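Local coordinates for serpin B3 (Homo sapiens, PDB 4ZK3), which probably inhibits papain-like cysteine proteases such as cathepsins as an intracellular serpin, trapping its target through a cleavable reactive-centre loop, at residues V231-Y236 against S242-L247; E268-Q273 against L370-Q375; H283-K288 against G385-P390; N178-K183 against S380-G385. One frame throughout, in Å; residues are numbered along the deposited sequence.

Interaction 1 of 4, residues V231-Y236 against S242-L247; sequences VLEIPY and SMIVLL
Glu233 and Ser242 join through their side chains across an antiparallel beta hairpin. The two strands approach to 4.6 Å at an angle of 159°. Two hydrogen-bonded pairs, Leu232 with Val245 and Ile234 with Met243, supply four backbone bonds. The shortest, from Ile234 N to Met243 O, is 2.8 Å.

Glu233 runs along the face that also carries Val231, Ile244 and Ser242. Its CG lies anti to the backbone N (chi1 176°), which lays the chain over the partner strand. CB rests 3.6 Å from Ile244 CD1, and CG touches the same methyl. CG also passes 3.5 Å from Ser242 OG. CD lies close to that hydroxyl too. OE2 accepts a 2.8 Å hydrogen bond from Ser242 OG, which arrives from above the carboxylate plane. The other oxygen, OE1, bonds to His220 ND1, so both ends of this buried carboxylate are held.

Farther along this face Val231 CG2 lies beside Leu246 CD2 at 3.8 Å. At the hairpin end Tyr236 reaches back to Met243 and crosses it at a slant, with OH 3.6 Å from Met243 CE. That buried hydroxyl has no polar partner in the model.

The hairpin sits within a larger sheet. Strand 206-224 pairs with 229-235, and strand 369-375 pairs with 241-248. The face carrying Leu232 and Val245 packs on Phe363 of strand 361-364.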
# COMPACT_ATOMS: atom_id res chain seq x y z
N VAL A 231 7.13 -16.03 -12.43
CA VAL A 231 7.12 -14.55 -12.26
C VAL A 231 7.02 -13.82 -13.57
O VAL A 231 7.75 -14.13 -14.50
CB VAL A 231 8.40 -14.03 -11.54
CG1 VAL A 231 8.28 -12.56 -11.25
CG2 VAL A 231 8.52 -14.71 -10.23
N LEU A 232 6.14 -12.83 -13.65
CA LEU A 232 6.00 -12.01 -14.82
C LEU A 232 5.99 -10.52 -14.51
O LEU A 232 5.34 -10.09 -13.56
CB LEU A 232 4.71 -12.38 -15.57
CG LEU A 232 4.55 -11.90 -16.99
CD1 LEU A 232 5.46 -12.69 -17.92
CD2 LEU A 232 3.15 -12.12 -17.46
N GLU A 233 6.67 -9.72 -15.35
CA GLU A 233 6.58 -8.26 -15.30
C GLU A 233 5.70 -7.79 -16.45
O GLU A 233 5.95 -8.09 -17.59
CB GLU A 233 7.96 -7.57 -15.36
CG GLU A 233 7.90 -6.06 -15.39
CD GLU A 233 9.04 -5.39 -16.08
OE1 GLU A 233 9.60 -5.95 -17.05
OE2 GLU A 233 9.32 -4.24 -15.70
N ILE A 234 4.69 -7.00 -16.11
CA ILE A 234 3.77 -6.44 -17.08
C ILE A 234 3.96 -4.93 -16.99
O ILE A 234 3.45 -4.32 -16.07
CB ILE A 234 2.30 -6.80 -16.79
CG1 ILE A 234 2.13 -8.29 -16.51
CG2 ILE A 234 1.42 -6.40 -17.96
CD1 ILE A 234 0.76 -8.78 -16.09
N PRO A 235 4.71 -4.32 -17.94
CA PRO A 235 4.97 -2.88 -17.77
C PRO A 235 3.76 -1.99 -18.04
O PRO A 235 2.94 -2.28 -18.92
CB PRO A 235 6.04 -2.59 -18.81
CG PRO A 235 6.68 -3.91 -19.12
CD PRO A 235 5.56 -4.91 -19.01
N TYR A 236 3.73 -0.85 -17.36
CA TYR A 236 2.88 0.24 -17.76
C TYR A 236 3.56 1.03 -18.85
O TYR A 236 4.77 1.07 -18.96
CB TYR A 236 2.47 1.08 -16.55
CG TYR A 236 1.59 0.26 -15.61
CD1 TYR A 236 0.23 0.05 -15.90
CD2 TYR A 236 2.11 -0.29 -14.46
CE1 TYR A 236 -0.57 -0.72 -15.08
CE2 TYR A 236 1.33 -1.07 -13.61
CZ TYR A 236 -0.02 -1.29 -13.94
OH TYR A 236 -0.81 -2.06 -13.15
N SER A 242 5.60 -0.89 -13.20
CA SER A 242 5.20 -2.21 -13.68
C SER A 242 4.33 -2.93 -12.65
O SER A 242 4.39 -2.65 -11.48
CB SER A 242 6.41 -3.08 -13.90
OG SER A 242 7.16 -2.68 -14.98
N MET A 243 3.58 -3.91 -13.11
CA MET A 243 2.84 -4.79 -12.23
C MET A 243 3.60 -6.10 -12.34
O MET A 243 3.83 -6.58 -13.44
CB MET A 243 1.39 -5.02 -12.65
CG MET A 243 0.69 -6.08 -11.78
SD MET A 243 -1.10 -6.27 -11.96
CE MET A 243 -1.76 -4.84 -11.11
N ILE A 244 4.01 -6.62 -11.20
CA ILE A 244 4.72 -7.93 -11.15
C ILE A 244 3.73 -8.93 -10.63
O ILE A 244 3.02 -8.63 -9.65
CB ILE A 244 5.87 -7.88 -10.14
CG1 ILE A 244 6.84 -6.80 -10.53
CG2 ILE A 244 6.55 -9.26 -9.98
CD1 ILE A 244 7.27 -6.84 -11.94
N VAL A 245 3.69 -10.12 -11.22
CA VAL A 245 2.74 -11.17 -10.79
C VAL A 245 3.52 -12.46 -10.50
O VAL A 245 4.43 -12.81 -11.26
CB VAL A 245 1.67 -11.45 -11.87
CG1 VAL A 245 0.76 -12.60 -11.48
CG2 VAL A 245 0.83 -10.24 -12.18
N LEU A 246 3.18 -13.11 -9.40
CA LEU A 246 3.75 -14.39 -9.00
C LEU A 246 2.66 -15.43 -8.93
O LEU A 246 1.73 -15.32 -8.10
CB LEU A 246 4.46 -14.24 -7.66
CG LEU A 246 5.69 -13.32 -7.68
CD1 LEU A 246 5.32 -11.97 -7.13
CD2 LEU A 246 6.87 -13.89 -6.90
N LEU A 247 2.78 -16.43 -9.82
CA LEU A 247 1.80 -17.47 -10.06
C LEU A 247 2.31 -18.85 -9.65
O LEU A 247 3.27 -19.32 -10.24
CB LEU A 247 1.48 -17.48 -11.57
CG LEU A 247 0.38 -18.46 -11.96
CD1 LEU A 247 -0.95 -18.09 -11.30
CD2 LEU A 247 0.27 -18.52 -13.46

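Interaction 2 of 4, residues E268-Q273 against L370-Q375; sequences EWTSLQ and LFFIRQ
Thr270 is where the chain leaves the helical conformation after helix 263-269, and its carbonyl faces strand 370-375 across a CA-CA distance of 10.5 Å from Arg374. Arg374 spans most of that gap. Its side chain starts extended and then bends at chi3 (69°), which brings the guanidinium edge to the helix end. NH1 donates to Thr270 O at 2.9 Å. The oxygen lies close to the guanidinium plane, but the N-H...O angle is only 146°.

A water strengthens the link. It accepts from Arg374 NH1 at 2.6 Å and donates to Thr270 OG1 at 2.8 Å. That hydroxyl is also bonded to Leu266 O, one turn back in the helix. The same OG1 lies near the edge of the Phe372 ring, 4.2 Å from CZ. Leu272 CD1 makes a looser contact with Arg374 NH2 at 4.4 Å.

Arg374 NE bonds to Asn376 OD1. NH2 also has a hydrogen bond just outside the segments, and its ion pair with Glu233 OE2 is long and weak. Strand 369-375 lies between strands 241-248 and 380-387. Phe372 and Arg374 rest on Ile244 of the first. Trp269, at the helix end, touches Leu224 of strand 206-224.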
# COMPACT_ATOMS: atom_id res chain seq x y z
N GLU A 268 15.45 -10.72 -5.29
CA GLU A 268 16.25 -11.54 -6.19
C GLU A 268 15.43 -11.93 -7.42
O GLU A 268 15.79 -11.64 -8.56
CB GLU A 268 16.71 -12.77 -5.44
CG GLU A 268 17.96 -13.40 -6.02
CD GLU A 268 18.16 -14.81 -5.53
OE1 GLU A 268 18.00 -15.03 -4.30
OE2 GLU A 268 18.44 -15.69 -6.38
N TRP A 269 14.29 -12.57 -7.15
CA TRP A 269 13.47 -13.21 -8.15
C TRP A 269 12.82 -12.25 -9.16
O TRP A 269 12.51 -12.65 -10.30
CB TRP A 269 12.34 -14.00 -7.47
CG TRP A 269 12.84 -15.14 -6.61
CD1 TRP A 269 14.07 -15.74 -6.68
CD2 TRP A 269 12.12 -15.84 -5.60
NE1 TRP A 269 14.16 -16.74 -5.75
CE2 TRP A 269 12.97 -16.84 -5.09
CE3 TRP A 269 10.83 -15.72 -5.07
CZ2 TRP A 269 12.57 -17.72 -4.09
CZ3 TRP A 269 10.44 -16.58 -4.05
CH2 TRP A 269 11.30 -17.58 -3.58
N THR A 270 12.57 -11.01 -8.72
CA THR A 270 11.75 -10.09 -9.51
C THR A 270 12.59 -8.97 -10.06
O THR A 270 12.04 -7.99 -10.55
CB THR A 270 10.58 -9.49 -8.72
OG1 THR A 270 11.10 -8.54 -7.77
CG2 THR A 270 9.76 -10.58 -8.03
N SER A 271 13.91 -9.09 -10.04
CA SER A 271 14.69 -8.07 -10.70
C SER A 271 14.83 -8.43 -12.18
O SER A 271 14.92 -9.61 -12.55
CB SER A 271 16.08 -7.93 -10.08
OG SER A 271 16.75 -9.15 -10.30
N LEU A 272 14.88 -7.40 -13.02
CA LEU A 272 15.26 -7.51 -14.45
C LEU A 272 16.50 -8.37 -14.67
O LEU A 272 16.50 -9.30 -15.47
CB LEU A 272 15.50 -6.09 -15.01
CG LEU A 272 14.34 -5.45 -15.77
CD1 LEU A 272 12.99 -5.96 -15.29
CD2 LEU A 272 14.41 -3.92 -15.74
N GLN A 273 17.56 -8.05 -13.95
CA GLN A 273 18.76 -8.86 -13.90
C GLN A 273 18.47 -10.37 -13.98
O GLN A 273 19.19 -11.10 -14.65
CB GLN A 273 19.47 -8.48 -12.60
CG GLN A 273 20.66 -9.31 -12.18
CD GLN A 273 21.75 -9.30 -13.21
OE1 GLN A 273 22.16 -10.36 -13.67
NE2 GLN A 273 22.23 -8.11 -13.57
N LEU A 370 -0.12 -13.77 -6.37
CA LEU A 370 0.34 -12.52 -5.76
C LEU A 370 0.68 -11.46 -6.81
O LEU A 370 1.04 -11.77 -7.93
CB LEU A 370 1.53 -12.76 -4.86
CG LEU A 370 1.34 -13.89 -3.86
CD1 LEU A 370 2.71 -14.39 -3.34
CD2 LEU A 370 0.44 -13.52 -2.69
N PHE A 371 0.46 -10.19 -6.50
CA PHE A 371 0.77 -9.20 -7.49
C PHE A 371 1.16 -7.95 -6.76
O PHE A 371 0.77 -7.72 -5.57
CB PHE A 371 -0.41 -9.01 -8.47
CG PHE A 371 -1.66 -8.45 -7.81
CD1 PHE A 371 -2.54 -9.29 -7.13
CD2 PHE A 371 -1.96 -7.09 -7.88
CE1 PHE A 371 -3.68 -8.80 -6.48
CE2 PHE A 371 -3.10 -6.58 -7.20
CZ PHE A 371 -3.95 -7.45 -6.49
N PHE A 372 1.91 -7.10 -7.43
CA PHE A 372 2.24 -5.79 -6.88
C PHE A 372 2.58 -4.81 -7.96
O PHE A 372 2.89 -5.20 -9.09
CB PHE A 372 3.33 -5.88 -5.81
CG PHE A 372 4.66 -6.35 -6.30
CD1 PHE A 372 5.59 -5.44 -6.79
CD2 PHE A 372 5.02 -7.70 -6.21
CE1 PHE A 372 6.84 -5.89 -7.19
CE2 PHE A 372 6.26 -8.16 -6.63
CZ PHE A 372 7.20 -7.25 -7.09
N ILE A 373 2.46 -3.52 -7.59
CA ILE A 373 2.76 -2.43 -8.48
C ILE A 373 4.00 -1.74 -7.94
O ILE A 373 4.03 -1.27 -6.80
CB ILE A 373 1.58 -1.46 -8.63
CG1 ILE A 373 0.39 -2.16 -9.32
CG2 ILE A 373 2.00 -0.22 -9.43
CD1 ILE A 373 -0.92 -1.41 -9.17
N ARG A 374 5.01 -1.65 -8.79
CA ARG A 374 6.32 -1.15 -8.47
C ARG A 374 6.67 0.08 -9.30
O ARG A 374 6.46 0.09 -10.51
CB ARG A 374 7.33 -2.24 -8.79
CG ARG A 374 8.78 -1.91 -8.41
CD ARG A 374 9.70 -3.12 -8.74
NE ARG A 374 9.83 -3.30 -10.20
CZ ARG A 374 10.23 -4.44 -10.81
NH1 ARG A 374 10.59 -5.53 -10.12
NH2 ARG A 374 10.31 -4.47 -12.14
N GLN A 375 7.29 1.06 -8.64
CA GLN A 375 7.93 2.21 -9.34
C GLN A 375 9.36 1.78 -9.69
O GLN A 375 10.17 1.42 -8.82
CB GLN A 375 7.78 3.49 -8.55
CG GLN A 375 9.00 4.38 -8.46
CD GLN A 375 8.92 5.58 -9.31
OE1 GLN A 375 7.96 6.34 -9.26
NE2 GLN A 375 9.96 5.81 -10.06
O HOH W 1 10.74 -5.82 -7.51

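Interaction 3 of 4, residues H283-K288 against G385-P390; sequences HLPRFK and GRFSSP
Arg386 and Ser388, on either side of Phe387 in sequence, grip one polar atom, the carbonyl O of Asn25, through NH2 and OG, while Phe387 itself packs against Phe287. Arg386 also forms a salt bridge with Glu258.

The contact across the segments is apolar. Phe287 has its CG between the backbone N and the carbonyl carbon (chi1 68°), and this lays the start of its side chain over the Phe387 ring. Phe287 CB comes to 3.6 Å from Phe387 CE1. Phe287 CG stands 3.9 Å above the Phe387 ring plane, displaced toward the rim. The ring planes meet obliquely at 35°, with centroids 4.7 Å apart. Pro285 adds a looser touch at another part of the rim, its CG 4.4 Å from Phe387 CE2, on the same side of the ring plane as Phe287.

More aromatic rings extend the cluster. Phe371 meets Phe287 edge-to-face, and Phe200 does the same with Phe387.

Dispersion between rings and the proline joins strand 276-294 to the last strand of the chain, without directional bonds between the segments. Polar bonds to Asn25 and Glu258 hold the residues on either side of Phe387, which probably limits how far it can shift.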
# COMPACT_ATOMS: atom_id res chain seq x y z
N HIS A 283 -2.79 -15.04 -19.72
CA HIS A 283 -4.21 -14.95 -19.39
C HIS A 283 -4.27 -14.30 -18.01
O HIS A 283 -3.75 -14.85 -16.99
CB HIS A 283 -4.89 -16.32 -19.39
CG HIS A 283 -4.95 -17.01 -20.74
ND1 HIS A 283 -5.61 -18.22 -20.91
CD2 HIS A 283 -4.47 -16.67 -21.96
CE1 HIS A 283 -5.51 -18.60 -22.17
NE2 HIS A 283 -4.81 -17.70 -22.84
N LEU A 284 -4.87 -13.11 -17.97
CA LEU A 284 -5.03 -12.31 -16.74
C LEU A 284 -6.48 -11.88 -16.60
O LEU A 284 -7.04 -11.35 -17.54
CB LEU A 284 -4.12 -11.06 -16.86
CG LEU A 284 -3.96 -10.19 -15.61
CD1 LEU A 284 -3.12 -10.88 -14.54
CD2 LEU A 284 -3.36 -8.83 -15.94
N PRO A 285 -7.10 -12.12 -15.46
CA PRO A 285 -8.51 -11.77 -15.31
C PRO A 285 -8.73 -10.25 -15.10
O PRO A 285 -7.85 -9.52 -14.64
CB PRO A 285 -8.93 -12.55 -14.09
CG PRO A 285 -7.65 -12.69 -13.29
CD PRO A 285 -6.56 -12.81 -14.29
N ARG A 286 -9.89 -9.77 -15.53
CA ARG A 286 -10.40 -8.47 -15.13
C ARG A 286 -10.76 -8.72 -13.72
O ARG A 286 -11.37 -9.76 -13.42
CB ARG A 286 -11.69 -8.11 -15.87
CG ARG A 286 -11.51 -7.86 -17.34
CD ARG A 286 -12.81 -7.47 -18.09
NE ARG A 286 -13.63 -6.53 -17.35
CZ ARG A 286 -13.72 -5.21 -17.54
NH1 ARG A 286 -13.10 -4.59 -18.54
NH2 ARG A 286 -14.47 -4.51 -16.73
N PHE A 287 -10.32 -7.86 -12.81
CA PHE A 287 -10.65 -8.03 -11.41
C PHE A 287 -10.66 -6.71 -10.65
O PHE A 287 -10.03 -5.72 -11.08
CB PHE A 287 -9.74 -9.07 -10.70
CG PHE A 287 -8.27 -8.66 -10.53
CD1 PHE A 287 -7.85 -7.98 -9.39
CD2 PHE A 287 -7.34 -9.04 -11.41
CE1 PHE A 287 -6.50 -7.71 -9.19
CE2 PHE A 287 -6.01 -8.76 -11.26
CZ PHE A 287 -5.57 -8.07 -10.15
N LYS A 288 -11.31 -6.74 -9.51
CA LYS A 288 -11.41 -5.59 -8.63
C LYS A 288 -11.26 -6.06 -7.22
O LYS A 288 -11.94 -7.00 -6.81
CB LYS A 288 -12.78 -4.96 -8.82
CG LYS A 288 -13.12 -3.79 -7.90
CD LYS A 288 -14.49 -3.22 -8.19
CE LYS A 288 -14.46 -2.45 -9.50
NZ LYS A 288 -15.80 -1.89 -9.81
N GLY A 385 -0.67 -7.21 -3.11
CA GLY A 385 -1.91 -7.92 -2.98
C GLY A 385 -1.89 -9.38 -3.29
O GLY A 385 -0.93 -9.92 -3.85
N ARG A 386 -2.97 -10.03 -2.86
CA ARG A 386 -3.23 -11.42 -3.19
C ARG A 386 -4.65 -11.52 -3.70
O ARG A 386 -5.60 -10.99 -3.06
CB ARG A 386 -3.13 -12.33 -1.97
CG ARG A 386 -3.65 -13.75 -2.29
CD ARG A 386 -3.57 -14.65 -1.11
NE ARG A 386 -4.62 -14.40 -0.19
CZ ARG A 386 -4.62 -14.70 1.11
NH1 ARG A 386 -3.57 -15.24 1.72
NH2 ARG A 386 -5.70 -14.45 1.83
N PHE A 387 -4.77 -12.10 -4.88
CA PHE A 387 -6.08 -12.40 -5.49
C PHE A 387 -6.38 -13.88 -5.35
O PHE A 387 -5.79 -14.68 -6.04
CB PHE A 387 -6.05 -12.08 -6.96
CG PHE A 387 -7.42 -12.13 -7.61
CD1 PHE A 387 -8.39 -11.19 -7.27
CD2 PHE A 387 -7.75 -13.15 -8.52
CE1 PHE A 387 -9.64 -11.23 -7.86
CE2 PHE A 387 -8.99 -13.18 -9.13
CZ PHE A 387 -9.93 -12.21 -8.79
N SER A 388 -7.30 -14.23 -4.45
CA SER A 388 -7.67 -15.59 -4.15
C SER A 388 -8.97 -16.01 -4.80
O SER A 388 -9.18 -17.19 -5.07
CB SER A 388 -7.83 -15.74 -2.63
OG SER A 388 -6.58 -15.48 -1.98
N SER A 389 -9.89 -15.06 -4.96
CA SER A 389 -11.18 -15.33 -5.60
C SER A 389 -11.88 -14.09 -6.09
O SER A 389 -11.89 -13.10 -5.39
CB SER A 389 -12.15 -15.98 -4.60
OG SER A 389 -13.41 -16.20 -5.24
N PRO A 390 -12.55 -14.17 -7.26
CA PRO A 390 -13.55 -13.14 -7.49
C PRO A 390 -14.71 -13.29 -6.51
O PRO A 390 -14.85 -14.26 -5.77
CB PRO A 390 -14.02 -13.38 -8.93
CG PRO A 390 -13.73 -14.81 -9.19
CD PRO A 390 -12.65 -15.27 -8.23
OXT PRO A 390 -15.53 -12.38 -6.40

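Interaction 4 of 4, residues N178-K183 against S380-G385; sequences NAIYFK and SILFYG
Phe383 turns its CG anti to its own carbonyl carbon (chi1 -58°), and Ile180 holds an extended chain with CG1 opposite its backbone N (chi1 -177°); the two side chains then run at each other from opposite directions. The far end of the phenyl ring meets the branched isoleucine. Phe383 CE1 lies 3.9 Å from Ile180 CG2, and Phe383 CZ lies 4.0 Å from Ile180 CG1. On the other side of the ring, Phe383 CE2 rests 3.9 Å from Phe182 CB. The ring end thus lodges between two residues that lie two apart on strand 178-183.

Leu382 contributes beside it. Its CB is 4.2 Å from Ile180 CD1, and the two side chains cross at about a right angle. Consecutive residues can both face the other strand because Leu382 and Phe383 form a classic beta bulge opposite Ile373. Leu382 O also bonds to Ser30 OG, which ties the bulge to a nearby loop.

The strands themselves do not pair. Their axes stay 9.0 Å apart and cross at 85°, so the contact rests on apolar side chains alone, all of them buried. Phe182 carries the packing onward, with its ring edge-to-face with Tyr236, while Phe383 also touches Ala343.

Ala343 belongs to strand 340-351, which lies between strands 174-185 and 325-336. This strand order is consistent with the relaxed, loop-inserted state of a serpin. The near-perpendicular crossing is that of the serpin central sheet over the sheet behind it.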
# COMPACT_ATOMS: atom_id res chain seq x y z
N ASN A 178 -2.55 9.95 4.85
CA ASN A 178 -1.89 9.76 3.59
C ASN A 178 -2.84 9.20 2.54
O ASN A 178 -3.59 8.26 2.82
CB ASN A 178 -0.73 8.74 3.68
CG ASN A 178 -0.08 8.49 2.36
OD1 ASN A 178 0.80 9.27 1.93
ND2 ASN A 178 -0.55 7.51 1.66
N ALA A 179 -2.85 9.77 1.34
CA ALA A 179 -3.56 9.18 0.19
C ALA A 179 -2.63 9.02 -0.99
O ALA A 179 -1.82 9.91 -1.31
CB ALA A 179 -4.74 10.05 -0.24
N ILE A 180 -2.76 7.88 -1.66
CA ILE A 180 -1.96 7.53 -2.83
C ILE A 180 -2.89 7.03 -3.95
O ILE A 180 -3.92 6.34 -3.68
CB ILE A 180 -0.90 6.45 -2.49
CG1 ILE A 180 -0.03 6.13 -3.68
CG2 ILE A 180 -1.57 5.12 -2.02
CD1 ILE A 180 1.16 5.19 -3.38
N TYR A 181 -2.58 7.43 -5.20
CA TYR A 181 -3.44 7.17 -6.34
C TYR A 181 -2.61 6.93 -7.60
O TYR A 181 -1.66 7.67 -7.87
CB TYR A 181 -4.43 8.33 -6.59
CG TYR A 181 -5.27 8.08 -7.81
CD1 TYR A 181 -6.39 7.29 -7.72
CD2 TYR A 181 -4.91 8.61 -9.09
CE1 TYR A 181 -7.16 6.99 -8.82
CE2 TYR A 181 -5.70 8.30 -10.21
CZ TYR A 181 -6.82 7.52 -10.07
OH TYR A 181 -7.66 7.18 -11.14
N PHE A 182 -2.94 5.86 -8.32
CA PHE A 182 -2.26 5.49 -9.53
C PHE A 182 -3.32 5.08 -10.58
O PHE A 182 -4.22 4.31 -10.27
CB PHE A 182 -1.36 4.31 -9.26
CG PHE A 182 -0.85 3.68 -10.51
CD1 PHE A 182 0.04 4.38 -11.33
CD2 PHE A 182 -1.29 2.42 -10.90
CE1 PHE A 182 0.50 3.80 -12.53
CE2 PHE A 182 -0.84 1.84 -12.05
CZ PHE A 182 0.06 2.51 -12.87
N LYS A 183 -3.23 5.60 -11.80
CA LYS A 183 -3.97 5.01 -12.90
C LYS A 183 -3.09 5.00 -14.12
O LYS A 183 -2.51 5.99 -14.44
CB LYS A 183 -5.25 5.79 -13.21
CG LYS A 183 -6.16 5.08 -14.24
CD LYS A 183 -7.38 5.95 -14.61
CE LYS A 183 -8.13 5.38 -15.81
NZ LYS A 183 -9.60 5.56 -15.58
N SER A 380 10.41 0.82 -5.64
CA SER A 380 9.50 0.91 -4.52
C SER A 380 8.20 0.18 -4.82
O SER A 380 7.61 0.37 -5.89
CB SER A 380 9.18 2.37 -4.24
OG SER A 380 10.39 3.00 -3.90
N ILE A 381 7.74 -0.62 -3.87
CA ILE A 381 6.47 -1.32 -4.04
C ILE A 381 5.40 -0.45 -3.44
O ILE A 381 5.36 -0.23 -2.22
CB ILE A 381 6.54 -2.73 -3.47
CG1 ILE A 381 7.69 -3.50 -4.19
CG2 ILE A 381 5.20 -3.44 -3.71
CD1 ILE A 381 7.85 -4.93 -3.67
N LEU A 382 4.58 0.11 -4.32
CA LEU A 382 3.53 1.05 -3.92
C LEU A 382 2.26 0.35 -3.41
O LEU A 382 1.56 0.90 -2.53
CB LEU A 382 3.16 1.94 -5.11
CG LEU A 382 4.33 2.76 -5.71
CD1 LEU A 382 3.92 3.47 -6.97
CD2 LEU A 382 5.03 3.68 -4.78
N PHE A 383 1.97 -0.81 -4.00
CA PHE A 383 0.76 -1.56 -3.70
C PHE A 383 1.10 -3.03 -3.82
O PHE A 383 1.92 -3.43 -4.70
CB PHE A 383 -0.40 -1.31 -4.71
CG PHE A 383 -0.85 0.16 -4.85
CD1 PHE A 383 -1.84 0.70 -4.03
CD2 PHE A 383 -0.28 0.96 -5.85
CE1 PHE A 383 -2.27 2.03 -4.22
CE2 PHE A 383 -0.64 2.29 -6.01
CZ PHE A 383 -1.65 2.83 -5.20
N TYR A 384 0.46 -3.84 -2.96
CA TYR A 384 0.75 -5.28 -2.88
C TYR A 384 -0.52 -6.02 -2.55
O TYR A 384 -1.33 -5.55 -1.77
CB TYR A 384 1.83 -5.58 -1.81
CG TYR A 384 2.34 -6.99 -1.79
CD1 TYR A 384 1.72 -7.97 -1.06
CD2 TYR A 384 3.46 -7.35 -2.57
CE1 TYR A 384 2.21 -9.26 -1.05
CE2 TYR A 384 3.93 -8.65 -2.58
CZ TYR A 384 3.28 -9.61 -1.86
OH TYR A 384 3.76 -10.90 -1.83
N GLY A 385 -0.67 -7.21 -3.11
CA GLY A 385 -1.91 -7.92 -2.98
C GLY A 385 -1.89 -9.38 -3.29
O GLY A 385 -0.93 -9.92 -3.85

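Overall arrangement
Interactions 1 and 2 lie closest, with centres about 7 Å apart, because strands 241-248 and 369-375 are neighbours in one sheet. Strand 380-387 follows on the far side of 369-375 and serves both interaction 3 and interaction 4, which share Gly385 but sit about 17 Å apart. Along the chain, interaction 1 closes before 2 and 3 open. The segments of 2 and 3 alternate, and interaction 4 spans the longest separation, 178-183 to 380-385. Interaction 4 is nearest the chain centre, about 5 Å away. Interaction 1 closes a neighbouring hairpin; 2, 3 and 4 tie the C-terminal hairpin 369-387 to a helix end, to strand 276-294 and to strand 174-185 of the serpin fold.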